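Local structure of 3',5'-cyclic-nucleotide phosphodiesterase 1 (Saccharomyces cerevisiae S288C, 4OJX) at residues A[142-147]-A[183-188]; A[136-141]-A[173-178]; A[282-287]-A[294-299]. The protein belongs to the class-II phosphodiesterase family of the metallo-hydrolase/oxidoreductase clan, and in this crystal form is a two-subunit, zinc-containing protein with bound guanosine-5'-monophosphate. All coordinates share one frame; numbering follows the deposited sequence.

Contact 1 (A[142-147]-A[183-188]). With 5GP (guanosine-5'-monophosphate), chain C.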
loop_
_atom_site.group_PDB
_atom_site.type_symbol
_atom_site.label_atom_id
_atom_site.label_comp_id
_atom_site.label_asym_id
_atom_site.label_seq_id
_atom_site.Cartn_x
_atom_site.Cartn_y
_atom_site.Cartn_z
ATOM N N PRO A 142 13.894 0.147 -1.463
ATOM C CA PRO A 142 15.151 0.155 -0.699
ATOM C C PRO A 142 15.747 -1.230 -0.453
ATOM O O PRO A 142 16.929 -1.321 -0.113
ATOM C CB PRO A 142 14.758 0.835 0.617
ATOM C CG PRO A 142 13.587 1.686 0.249
ATOM C CD PRO A 142 12.826 0.848 -0.735
ATOM N N SER A 143 14.969 -2.291 -0.659
ATOM C CA SER A 143 15.496 -3.654 -0.561
ATOM C C SER A 143 16.680 -3.882 -1.500
ATOM O O SER A 143 17.515 -4.745 -1.232
ATOM C CB SER A 143 14.407 -4.685 -0.859
ATOM O OG SER A 143 14.008 -4.643 -2.216
ATOM N N ILE A 144 16.752 -3.111 -2.588
ATOM C CA ILE A 144 17.833 -3.235 -3.563
ATOM C C ILE A 144 19.206 -3.008 -2.905
ATOM O O ILE A 144 20.221 -3.498 -3.401
ATOM C CB ILE A 144 17.610 -2.292 -4.768
ATOM C CG1 ILE A 144 16.302 -2.637 -5.487
ATOM C CG2 ILE A 144 18.754 -2.394 -5.757
ATOM C CD1 ILE A 144 15.717 -1.523 -6.340
ATOM N N TYR A 145 19.230 -2.314 -1.767
ATOM C CA TYR A 145 20.489 -1.979 -1.081
ATOM C C TYR A 145 20.919 -2.933 0.032
ATOM O O TYR A 145 21.905 -2.670 0.727
ATOM C CB TYR A 145 20.422 -0.553 -0.547
ATOM C CG TYR A 145 20.119 0.448 -1.622
ATOM C CD1 TYR A 145 21.041 0.710 -2.636
ATOM C CD2 TYR A 145 18.900 1.119 -1.647
ATOM C CE1 TYR A 145 20.760 1.617 -3.640
ATOM C CE2 TYR A 145 18.610 2.035 -2.644
ATOM C CZ TYR A 145 19.544 2.280 -3.637
ATOM O OH TYR A 145 19.258 3.189 -4.630
ATOM N N GLU A 146 20.201 -4.039 0.194
ATOM C CA GLU A 146 20.550 -5.037 1.205
ATOM C C GLU A 146 21.889 -5.743 0.968
ATOM O O GLU A 146 22.532 -6.189 1.920
ATOM C CB GLU A 146 19.430 -6.067 1.353
ATOM C CG GLU A 146 18.307 -5.619 2.269
ATOM C CD GLU A 146 18.763 -5.355 3.696
ATOM O OE1 GLU A 146 19.744 -5.985 4.156
ATOM O OE2 GLU A 146 18.130 -4.518 4.371
ATOM N N GLN A 147 22.304 -5.835 -0.295
ATOM C CA GLN A 147 23.539 -6.539 -0.657
ATOM C C GLN A 147 24.414 -5.736 -1.621
ATOM O O GLN A 147 23.906 -4.964 -2.438
ATOM C CB GLN A 147 23.230 -7.933 -1.229
ATOM C CG GLN A 147 22.470 -7.953 -2.555
ATOM C CD GLN A 147 20.994 -7.606 -2.423
ATOM O OE1 GLN A 147 20.409 -7.717 -1.345
ATOM N NE2 GLN A 147 20.383 -7.193 -3.529
ATOM N N SER A 183 25.370 3.926 -8.056
ATOM C CA SER A 183 25.461 2.510 -8.397
ATOM C C SER A 183 24.381 2.100 -9.397
ATOM O O SER A 183 24.466 1.034 -9.998
ATOM C CB SER A 183 25.404 1.625 -7.144
ATOM O OG SER A 183 24.148 1.708 -6.496
ATOM N N ARG A 184 23.387 2.970 -9.581
ATOM C CA ARG A 184 22.319 2.771 -10.570
ATOM C C ARG A 184 21.624 1.418 -10.411
ATOM O O ARG A 184 21.285 0.748 -11.396
ATOM C CB ARG A 184 22.836 2.989 -12.007
ATOM C CG ARG A 184 23.496 4.346 -12.248
ATOM C CD ARG A 184 22.495 5.490 -12.154
ATOM N NE ARG A 184 23.129 6.809 -12.106
ATOM C CZ ARG A 184 23.252 7.631 -13.146
ATOM N NH1 ARG A 184 22.793 7.283 -14.344
ATOM N NH2 ARG A 184 23.842 8.809 -12.988
ATOM N N LYS A 185 21.395 1.039 -9.156
ATOM C CA LYS A 185 20.715 -0.219 -8.839
ATOM C C LYS A 185 19.214 -0.141 -9.128
ATOM O O LYS A 185 18.548 -1.169 -9.204
ATOM C CB LYS A 185 20.961 -0.616 -7.380
ATOM C CG LYS A 185 22.403 -0.971 -7.041
ATOM C CD LYS A 185 22.545 -1.338 -5.569
ATOM C CE LYS A 185 24.001 -1.368 -5.126
ATOM N NZ LYS A 185 24.150 -1.815 -3.712
ATOM N N LEU A 186 18.696 1.076 -9.275
ATOM C CA LEU A 186 17.336 1.300 -9.752
ATOM C C LEU A 186 17.400 2.251 -10.937
ATOM O O LEU A 186 17.916 3.361 -10.813
ATOM C CB LEU A 186 16.450 1.878 -8.640
ATOM C CG LEU A 186 14.961 1.990 -8.989
ATOM C CD1 LEU A 186 14.339 0.609 -9.176
ATOM C CD2 LEU A 186 14.208 2.775 -7.923
ATOM N N LYS A 187 16.885 1.810 -12.082
ATOM C CA LYS A 187 16.897 2.596 -13.311
ATOM C C LYS A 187 15.493 2.760 -13.869
ATOM O O LYS A 187 14.656 1.865 -13.720
ATOM C CB LYS A 187 17.755 1.904 -14.371
ATOM C CG LYS A 187 19.230 1.805 -14.026
ATOM C CD LYS A 187 20.004 1.277 -15.223
ATOM C CE LYS A 187 21.465 1.031 -14.892
ATOM N NZ LYS A 187 21.651 -0.170 -14.027
ATOM N N LEU A 188 15.240 3.902 -14.501
ATOM C CA LEU A 188 14.020 4.153 -15.264
ATOM C C LEU A 188 14.354 4.135 -16.747
ATOM O O LEU A 188 15.291 4.813 -17.178
ATOM C CB LEU A 188 13.419 5.514 -14.904
ATOM C CG LEU A 188 12.857 5.726 -13.497
ATOM C CD1 LEU A 188 12.649 7.201 -13.208
ATOM C CD2 LEU A 188 11.533 5.009 -13.328
HETATM P P 5GP C . 11.472 5.924 5.036
HETATM O O1P 5GP C . 12.683 5.150 5.347
HETATM O O2P 5GP C . 11.641 7.411 5.208
HETATM O O3P 5GP C . 10.278 5.360 5.757
HETATM O "O5'" 5GP C . 11.298 5.647 3.491
HETATM C "C5'" 5GP C . 12.386 6.054 2.591
HETATM C "C4'" 5GP C . 13.439 4.949 2.248
HETATM O "O4'" 5GP C . 14.450 5.496 1.362
HETATM C "C3'" 5GP C . 14.219 4.496 3.486
HETATM O "O3'" 5GP C . 13.833 3.160 3.816
HETATM C "C2'" 5GP C . 15.704 4.534 3.152
HETATM O "O2'" 5GP C . 16.284 3.216 3.300
HETATM C "C1'" 5GP C . 15.761 4.939 1.690
HETATM N N9 5GP C . 16.847 5.953 1.451
HETATM C C8 5GP C . 16.730 7.249 1.739
HETATM N N7 5GP C . 17.857 7.861 1.397
HETATM C C5 5GP C . 18.686 6.947 0.899
HETATM C C6 5GP C . 19.930 7.060 0.424
HETATM O O6 5GP C . 20.505 8.149 0.395
HETATM N N1 5GP C . 20.601 5.928 -0.052
HETATM C C2 5GP C . 19.933 4.703 -0.012
HETATM N N2 5GP C . 20.553 3.615 -0.454
HETATM N N3 5GP C . 18.680 4.646 0.478
HETATM C C4 5GP C . 18.061 5.759 0.929
#
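Ile144 and Lys185 lie alongside each other, pointing opposite ways, and their closest atoms, Ile144 CG2 and Lys185 CB, are only 3.3 Å apart, tighter than ordinary carbon contact. The other branch of Ile144 runs roughly perpendicular to the Leu186 side chain, its CD1 lying 3.8 Å from Leu186 CD1. Beyond CG the chain of Lys185 runs out extended beside Tyr145, with CD 3.9 Å from Tyr145 CD1 in an oblique approach. It ends at Gln147, where Lys185 NZ gives the backbone O a weak hydrogen bond of 3.4 Å. Tyr145 also meets the ligand: N2 of guanosine-5'-monophosphate sits 3.1 Å above one face of the ring, over its centre, and Ser183 OG approaches the ring edge. With CG beside the backbone N (chi1 -56°), the phenol reaches back toward 183-188. In fold terms, a 3-10 turn after helix 135-140 meets the start of strand 186-190, the outermost strand at one end of the eight-stranded mixed sheet. Backbone hydrogen bonds tie Lys185 to Lys153 at the neighbouring strand, while Ser143 OG bonds Asn140 O, slightly earlier in the chain. The nucleotide is also hydrogen-bonded to His294 and Lys328 of the second subunit.

Contact 2 (A[136-141]-A[173-178]). With 5GP (guanosine-5'-monophosphate), chain C.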
loop_
_atom_site.group_PDB
_atom_site.type_symbol
_atom_site.label_atom_id
_atom_site.label_comp_id
_atom_site.label_asym_id
_atom_site.label_seq_id
_atom_site.Cartn_x
_atom_site.Cartn_y
_atom_site.Cartn_z
ATOM N N GLY A 136 3.825 -0.542 -4.168
ATOM C CA GLY A 136 4.745 -1.595 -3.738
ATOM C C GLY A 136 6.115 -1.448 -4.361
ATOM O O GLY A 136 7.130 -1.574 -3.678
ATOM N N LEU A 137 6.161 -1.167 -5.657
ATOM C CA LEU A 137 7.422 -0.871 -6.311
ATOM C C LEU A 137 8.207 0.169 -5.503
ATOM O O LEU A 137 9.402 0.003 -5.240
ATOM C CB LEU A 137 7.159 -0.341 -7.724
ATOM C CG LEU A 137 8.276 0.457 -8.410
ATOM C CD1 LEU A 137 9.503 -0.407 -8.673
ATOM C CD2 LEU A 137 7.760 1.111 -9.687
ATOM N N VAL A 138 7.534 1.249 -5.117
ATOM C CA VAL A 138 8.197 2.338 -4.427
ATOM C C VAL A 138 8.636 1.926 -3.023
ATOM O O VAL A 138 9.808 2.031 -2.674
ATOM C CB VAL A 138 7.308 3.595 -4.403
ATOM C CG1 VAL A 138 7.918 4.665 -3.507
ATOM C CG2 VAL A 138 7.111 4.126 -5.819
ATOM N N VAL A 139 7.704 1.449 -2.213
ATOM C CA VAL A 139 8.044 1.156 -0.820
ATOM C C VAL A 139 9.052 0.000 -0.727
ATOM O O VAL A 139 9.928 0.008 0.137
ATOM C CB VAL A 139 6.798 0.953 0.053
ATOM C CG1 VAL A 139 7.192 0.617 1.483
ATOM C CG2 VAL A 139 5.938 2.214 0.024
ATOM N N ASN A 140 8.961 -0.962 -1.650
ATOM C CA ASN A 140 9.880 -2.105 -1.655
ATOM C C ASN A 140 11.285 -1.728 -2.127
ATOM O O ASN A 140 12.241 -2.450 -1.851
ATOM C CB ASN A 140 9.418 -3.231 -2.598
ATOM C CG ASN A 140 8.100 -3.905 -2.218
ATOM O OD1 ASN A 140 7.576 -4.661 -3.041
ATOM N ND2 ASN A 140 7.579 -3.687 -1.014
ATOM N N SER A 141 11.410 -0.623 -2.857
ATOM C CA SER A 141 12.658 -0.329 -3.575
ATOM C C SER A 141 13.947 -0.294 -2.735
ATOM O O SER A 141 14.982 -0.699 -3.236
ATOM C CB SER A 141 12.518 0.917 -4.476
ATOM O OG SER A 141 12.261 2.100 -3.735
ATOM N N LEU A 173 11.093 14.008 -2.509
ATOM C CA LEU A 173 9.946 14.581 -1.808
ATOM C C LEU A 173 8.924 13.480 -1.486
ATOM O O LEU A 173 8.631 13.198 -0.327
ATOM C CB LEU A 173 9.331 15.710 -2.643
ATOM C CG LEU A 173 10.273 16.878 -2.967
ATOM C CD1 LEU A 173 9.687 17.755 -4.064
ATOM C CD2 LEU A 173 10.563 17.703 -1.718
ATOM N N ILE A 174 8.422 12.823 -2.527
ATOM C CA ILE A 174 7.535 11.672 -2.372
ATOM C C ILE A 174 8.325 10.411 -2.009
ATOM O O ILE A 174 7.847 9.545 -1.279
ATOM C CB ILE A 174 6.685 11.484 -3.648
ATOM C CG1 ILE A 174 5.707 12.654 -3.796
ATOM C CG2 ILE A 174 5.964 10.139 -3.648
ATOM C CD1 ILE A 174 4.718 12.797 -2.659
ATOM N N TRP A 175 9.546 10.323 -2.517
ATOM C CA TRP A 175 10.425 9.202 -2.240
ATOM C C TRP A 175 11.832 9.657 -2.469
ATOM O O TRP A 175 12.067 10.461 -3.372
ATOM C CB TRP A 175 10.128 8.026 -3.167
ATOM C CG TRP A 175 10.589 6.720 -2.587
ATOM C CD1 TRP A 175 11.565 5.866 -3.071
ATOM C CD2 TRP A 175 10.083 6.093 -1.375
ATOM N NE1 TRP A 175 11.700 4.770 -2.253
ATOM C CE2 TRP A 175 10.831 4.855 -1.207
ATOM C CE3 TRP A 175 9.124 6.441 -0.434
ATOM C CZ2 TRP A 175 10.583 3.993 -0.154
ATOM C CZ3 TRP A 175 8.897 5.574 0.637
ATOM C CH2 TRP A 175 9.608 4.375 0.770
ATOM N N PRO A 176 12.792 9.143 -1.680
ATOM C CA PRO A 176 14.183 9.427 -2.026
ATOM C C PRO A 176 14.465 9.071 -3.480
ATOM O O PRO A 176 13.943 8.066 -3.994
ATOM C CB PRO A 176 14.959 8.525 -1.064
ATOM C CG PRO A 176 14.064 8.455 0.143
ATOM C CD PRO A 176 12.690 8.319 -0.459
ATOM N N ASP A 177 15.252 9.903 -4.158
ATOM C CA ASP A 177 15.492 9.675 -5.568
ATOM C C ASP A 177 16.554 8.595 -5.747
ATOM O O ASP A 177 17.731 8.873 -5.985
ATOM C CB ASP A 177 15.870 10.964 -6.297
ATOM C CG ASP A 177 16.049 10.741 -7.783
ATOM O OD1 ASP A 177 15.918 9.571 -8.232
ATOM O OD2 ASP A 177 16.316 11.746 -8.488
ATOM N N LEU A 178 16.123 7.344 -5.655
ATOM C CA LEU A 178 17.034 6.215 -5.727
ATOM C C LEU A 178 17.646 6.074 -7.107
ATOM O O LEU A 178 18.696 5.459 -7.243
ATOM C CB LEU A 178 16.340 4.921 -5.287
ATOM C CG LEU A 178 15.796 4.940 -3.856
ATOM C CD1 LEU A 178 15.175 3.588 -3.540
ATOM C CD2 LEU A 178 16.866 5.293 -2.835
HETATM P P 5GP C . 11.472 5.924 5.036
HETATM O O1P 5GP C . 12.683 5.150 5.347
HETATM O O2P 5GP C . 11.641 7.411 5.208
HETATM O O3P 5GP C . 10.278 5.360 5.757
HETATM O "O5'" 5GP C . 11.298 5.647 3.491
HETATM C "C5'" 5GP C . 12.386 6.054 2.591
HETATM C "C4'" 5GP C . 13.439 4.949 2.248
HETATM O "O4'" 5GP C . 14.450 5.496 1.362
HETATM C "C3'" 5GP C . 14.219 4.496 3.486
HETATM O "O3'" 5GP C . 13.833 3.160 3.816
HETATM C "C2'" 5GP C . 15.704 4.534 3.152
HETATM O "O2'" 5GP C . 16.284 3.216 3.300
HETATM C "C1'" 5GP C . 15.761 4.939 1.690
HETATM N N9 5GP C . 16.847 5.953 1.451
HETATM C C8 5GP C . 16.730 7.249 1.739
HETATM N N7 5GP C . 17.857 7.861 1.397
HETATM C C5 5GP C . 18.686 6.947 0.899
HETATM C C6 5GP C . 19.930 7.060 0.424
HETATM O O6 5GP C . 20.505 8.149 0.395
HETATM N N1 5GP C . 20.601 5.928 -0.052
HETATM C C2 5GP C . 19.933 4.703 -0.012
HETATM N N2 5GP C . 20.553 3.615 -0.454
HETATM N N3 5GP C . 18.680 4.646 0.478
HETATM C C4 5GP C . 18.061 5.759 0.929
#
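Trp175 is layered between a helix side chain and a nucleotide: Val138 CG1 lies over one face of the indole, and C5' of guanosine-5'-monophosphate lies over the opposite face. The valine methyl makes a CH-pi contact, with Val138 CG1 3.5 Å from the centroid of the five-membered ring of Trp175 and 17° off its normal. Val138 holds CG1 anti to its own nitrogen (chi1 172°), which turns this branch onto the indole. On the ligand side the nearest approach of the indole is between Trp175 CH2 and the nucleotide O5', at 3.4 Å.

Ser141 provides the polar link across the contact. Its hydroxyl gives a 2.7 Å hydrogen bond from OG to Val138 O, a carbonyl that also accepts from Ser141 N, and receives a weak, bent bond from Trp175 NE1 (3.1 Å, 133° at the hydrogen). The indole N-H leans only loosely toward an oxygen whose own proton goes to Val138 O. Leu178 fills in beside it, CD1 being 3.3 Å from Ser141 OG while CD2 faces the base, 3.8 Å from the nucleotide N3. Pro176 CG reaches the ribose O4' at 3.2 Å.

Asn140 and Trp175 both meet the second subunit, at Pro15 and Asp132 respectively. Helix 135-140, which follows the metal-binding HxHxDH motif characteristic of this clan, thus packs against the loop between helix 159-169 and strand 186-190.

Contact 3 (A[282-287]-A[294-299]). With 5GP (guanosine-5'-monophosphate), chain B.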
loop_
_atom_site.group_PDB
_atom_site.type_symbol
_atom_site.label_atom_id
_atom_site.label_comp_id
_atom_site.label_asym_id
_atom_site.label_seq_id
_atom_site.Cartn_x
_atom_site.Cartn_y
_atom_site.Cartn_z
ATOM N N CYS A 282 -15.990 -1.961 -12.562
ATOM C CA CYS A 282 -17.339 -1.695 -12.060
ATOM C C CYS A 282 -18.363 -2.625 -12.683
ATOM O O CYS A 282 -18.184 -3.062 -13.826
ATOM C CB CYS A 282 -17.751 -0.273 -12.404
ATOM S SG CYS A 282 -16.653 0.981 -11.744
ATOM N N PRO A 283 -19.453 -2.923 -11.945
ATOM C CA PRO A 283 -20.569 -3.697 -12.492
ATOM C C PRO A 283 -21.448 -2.817 -13.377
ATOM O O PRO A 283 -21.211 -1.613 -13.500
ATOM C CB PRO A 283 -21.337 -4.097 -11.238
ATOM C CG PRO A 283 -21.157 -2.914 -10.347
ATOM C CD PRO A 283 -19.715 -2.516 -10.551
ATOM N N LEU A 284 -22.468 -3.417 -13.979
ATOM C CA LEU A 284 -23.395 -2.669 -14.824
ATOM C C LEU A 284 -24.140 -1.535 -14.128
ATOM O O LEU A 284 -24.457 -0.526 -14.766
ATOM C CB LEU A 284 -24.401 -3.615 -15.462
ATOM C CG LEU A 284 -23.833 -4.468 -16.593
ATOM C CD1 LEU A 284 -24.874 -5.494 -17.003
ATOM C CD2 LEU A 284 -23.393 -3.615 -17.778
ATOM N N SER A 285 -24.405 -1.689 -12.831
ATOM C CA SER A 285 -25.160 -0.676 -12.075
ATOM C C SER A 285 -24.429 0.671 -12.034
ATOM O O SER A 285 -25.013 1.694 -11.668
ATOM C CB SER A 285 -25.463 -1.173 -10.660
ATOM O OG SER A 285 -24.265 -1.429 -9.947
ATOM N N SER A 286 -23.150 0.628 -12.413
ATOM C CA SER A 286 -22.246 1.773 -12.589
ATOM C C SER A 286 -22.707 3.153 -12.123
ATOM O O SER A 286 -23.397 3.877 -12.851
ATOM C CB SER A 286 -21.788 1.856 -14.051
ATOM O OG SER A 286 -20.892 0.808 -14.362
ATOM N N LYS A 287 -22.303 3.507 -10.907
ATOM C CA LYS A 287 -22.370 4.885 -10.442
ATOM C C LYS A 287 -21.248 5.651 -11.148
ATOM O O LYS A 287 -20.087 5.230 -11.088
ATOM C CB LYS A 287 -22.205 4.948 -8.921
ATOM C CG LYS A 287 -23.273 4.185 -8.147
ATOM C CD LYS A 287 -22.961 4.132 -6.661
ATOM C CE LYS A 287 -24.005 3.320 -5.913
ATOM N NZ LYS A 287 -23.673 3.189 -4.467
ATOM N N HIS A 294 -12.594 3.875 -16.626
ATOM C CA HIS A 294 -12.614 2.421 -16.451
ATOM C C HIS A 294 -13.641 1.755 -17.309
ATOM O O HIS A 294 -14.393 2.424 -18.036
ATOM C CB HIS A 294 -12.878 2.078 -14.987
ATOM C CG HIS A 294 -11.761 2.466 -14.070
ATOM N ND1 HIS A 294 -10.525 1.937 -14.173
ATOM C CD2 HIS A 294 -11.721 3.363 -13.019
ATOM C CE1 HIS A 294 -9.739 2.473 -13.234
ATOM N NE2 HIS A 294 -10.473 3.347 -12.527
ATOM N N LEU A 295 -13.681 0.431 -17.207
ATOM C CA LEU A 295 -14.668 -0.388 -17.894
ATOM C C LEU A 295 -15.739 -0.905 -16.949
ATOM O O LEU A 295 -15.512 -1.085 -15.750
ATOM C CB LEU A 295 -14.005 -1.571 -18.616
ATOM C CG LEU A 295 -12.949 -1.260 -19.675
ATOM C CD1 LEU A 295 -12.321 -2.551 -20.185
ATOM C CD2 LEU A 295 -13.505 -0.448 -20.840
ATOM N N SER A 296 -16.922 -1.121 -17.520
ATOM C CA SER A 296 -17.978 -1.924 -16.915
ATOM C C SER A 296 -18.250 -3.069 -17.891
ATOM O O SER A 296 -17.686 -3.071 -18.986
ATOM C CB SER A 296 -19.236 -1.084 -16.673
ATOM O OG SER A 296 -19.911 -0.867 -17.896
ATOM N N PRO A 297 -19.101 -4.046 -17.512
ATOM C CA PRO A 297 -19.226 -5.220 -18.369
ATOM C C PRO A 297 -19.653 -4.944 -19.811
ATOM O O PRO A 297 -19.147 -5.609 -20.718
ATOM C CB PRO A 297 -20.256 -6.080 -17.625
ATOM C CG PRO A 297 -19.994 -5.745 -16.190
ATOM C CD PRO A 297 -19.804 -4.257 -16.233
ATOM N N ILE A 298 -20.542 -3.976 -20.039
ATOM C CA ILE A 298 -20.962 -3.691 -21.408
ATOM C C ILE A 298 -19.798 -3.146 -22.237
ATOM O O ILE A 298 -19.636 -3.515 -23.401
ATOM C CB ILE A 298 -22.214 -2.776 -21.473
ATOM C CG1 ILE A 298 -22.672 -2.565 -22.925
ATOM C CG2 ILE A 298 -21.989 -1.449 -20.758
ATOM C CD1 ILE A 298 -23.030 -3.849 -23.649
ATOM N N TYR A 299 -18.969 -2.301 -21.633
ATOM C CA TYR A 299 -17.838 -1.725 -22.350
ATOM C C TYR A 299 -16.735 -2.750 -22.616
ATOM O O TYR A 299 -16.156 -2.765 -23.707
ATOM C CB TYR A 299 -17.312 -0.480 -21.635
ATOM C CG TYR A 299 -18.357 0.618 -21.563
ATOM C CD1 TYR A 299 -18.712 1.336 -22.702
ATOM C CD2 TYR A 299 -19.004 0.921 -20.365
ATOM C CE1 TYR A 299 -19.674 2.335 -22.649
ATOM C CE2 TYR A 299 -19.970 1.919 -20.300
ATOM C CZ TYR A 299 -20.294 2.620 -21.446
ATOM O OH TYR A 299 -21.245 3.609 -21.398
HETATM P P 5GP B . -8.045 4.122 -10.504
HETATM O O1P 5GP B . -9.512 4.146 -10.406
HETATM O O2P 5GP B . -7.514 4.690 -11.795
HETATM O O3P 5GP B . -7.509 2.756 -10.174
HETATM O "O5'" 5GP B . -7.627 5.114 -9.348
HETATM C "C5'" 5GP B . -8.103 6.502 -9.426
HETATM C "C4'" 5GP B . -9.426 6.815 -8.651
HETATM O "O4'" 5GP B . -9.774 8.215 -8.825
HETATM C "C3'" 5GP B . -10.622 6.050 -9.226
HETATM O "O3'" 5GP B . -11.031 5.053 -8.287
HETATM C "C2'" 5GP B . -11.756 7.040 -9.452
HETATM O "O2'" 5GP B . -12.915 6.658 -8.675
HETATM C "C1'" 5GP B . -11.223 8.363 -8.931
HETATM N N9 5GP B . -11.578 9.493 -9.859
HETATM C C8 5GP B . -10.930 9.753 -10.994
HETATM N N7 5GP B . -11.486 10.816 -11.563
HETATM C C5 5GP B . -12.489 11.220 -10.788
HETATM C C6 5GP B . -13.349 12.234 -10.926
HETATM O O6 5GP B . -13.296 12.987 -11.899
HETATM N N1 5GP B . -14.330 12.454 -9.954
HETATM C C2 5GP B . -14.375 11.591 -8.857
HETATM N N2 5GP B . -15.302 11.779 -7.925
HETATM N N3 5GP B . -13.485 10.585 -8.768
HETATM C C4 5GP B . -12.549 10.401 -9.725
#
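Cys282 and Leu295 share the backbone hydrogen bond that crosses this contact, a weak one of 3.3 Å from Cys282 N to Leu295 O. Here the loop after strand 273-279 of the seven-stranded mixed sheet packs on the start of helix 297-311, with helix 288-291 linking the two segments. A type I beta turn from Pro283 to Ser286 is locked twice on one acceptor. Pro283 O takes the backbone N of the serine as well as its hydroxyl; Ser286 OG stands 2.6 Å from Pro283 O, almost in line with the C=O bond (166°). The hydroxyl is thus turned back on its own turn, and meets the opposing segment merely by packing against Ser296 CB.

Carbon-to-oxygen contacts surround the carbonyl of Cys282. Ser296 CA points its hydrogen at Cys282 O (3.3 Å, 151° at the hydrogen), and Pro297 CD comes to 3.1 Å from the same Cys282 O.

Apolar contact belongs to Leu284, whose CD2 lies 4.0 Å from Pro297 CD and 3.9 Å from Ile298 CG2. Helix 336-350 covers Pro297 as well.

His294 meets guanosine-5'-monophosphate, which Lys328 also binds. The His294 NE2 to O1P hydrogen bond is modelled unusually short, its exact length doubtful; Glu279 holds ND1 and so fixes the imidazole's rotation.

The join therefore rests on one weak backbone bond, C-H...O contact and Leu284 packing, and the buried Cys282 O, lacking a conventional partner, is probably compensated only weakly by Ser296 CA-H.

Contacts 1 and 2 interleave along the chain, in the order 136-141, 142-147, 173-178, 183-188, and their centres are 11 Å apart. They touch directly, Pro142 packing on Trp175 and Tyr145 on Leu178, and share one nucleotide, held by the loops that follow helix 135-140 and helix 159-169. Contact 3 comes later in the sequence, in the loop after strand 273-279 of the seven-stranded sheet and at the start of helix 297-311; its centre lies 40 Å from that of contact 1 and 33 Å from that of contact 2. The dimer bridges this gap: the nucleotide at contacts 1 and 2 is hydrogen-bonded to His294 of the second subunit, illustrating a binding site completed by another chain.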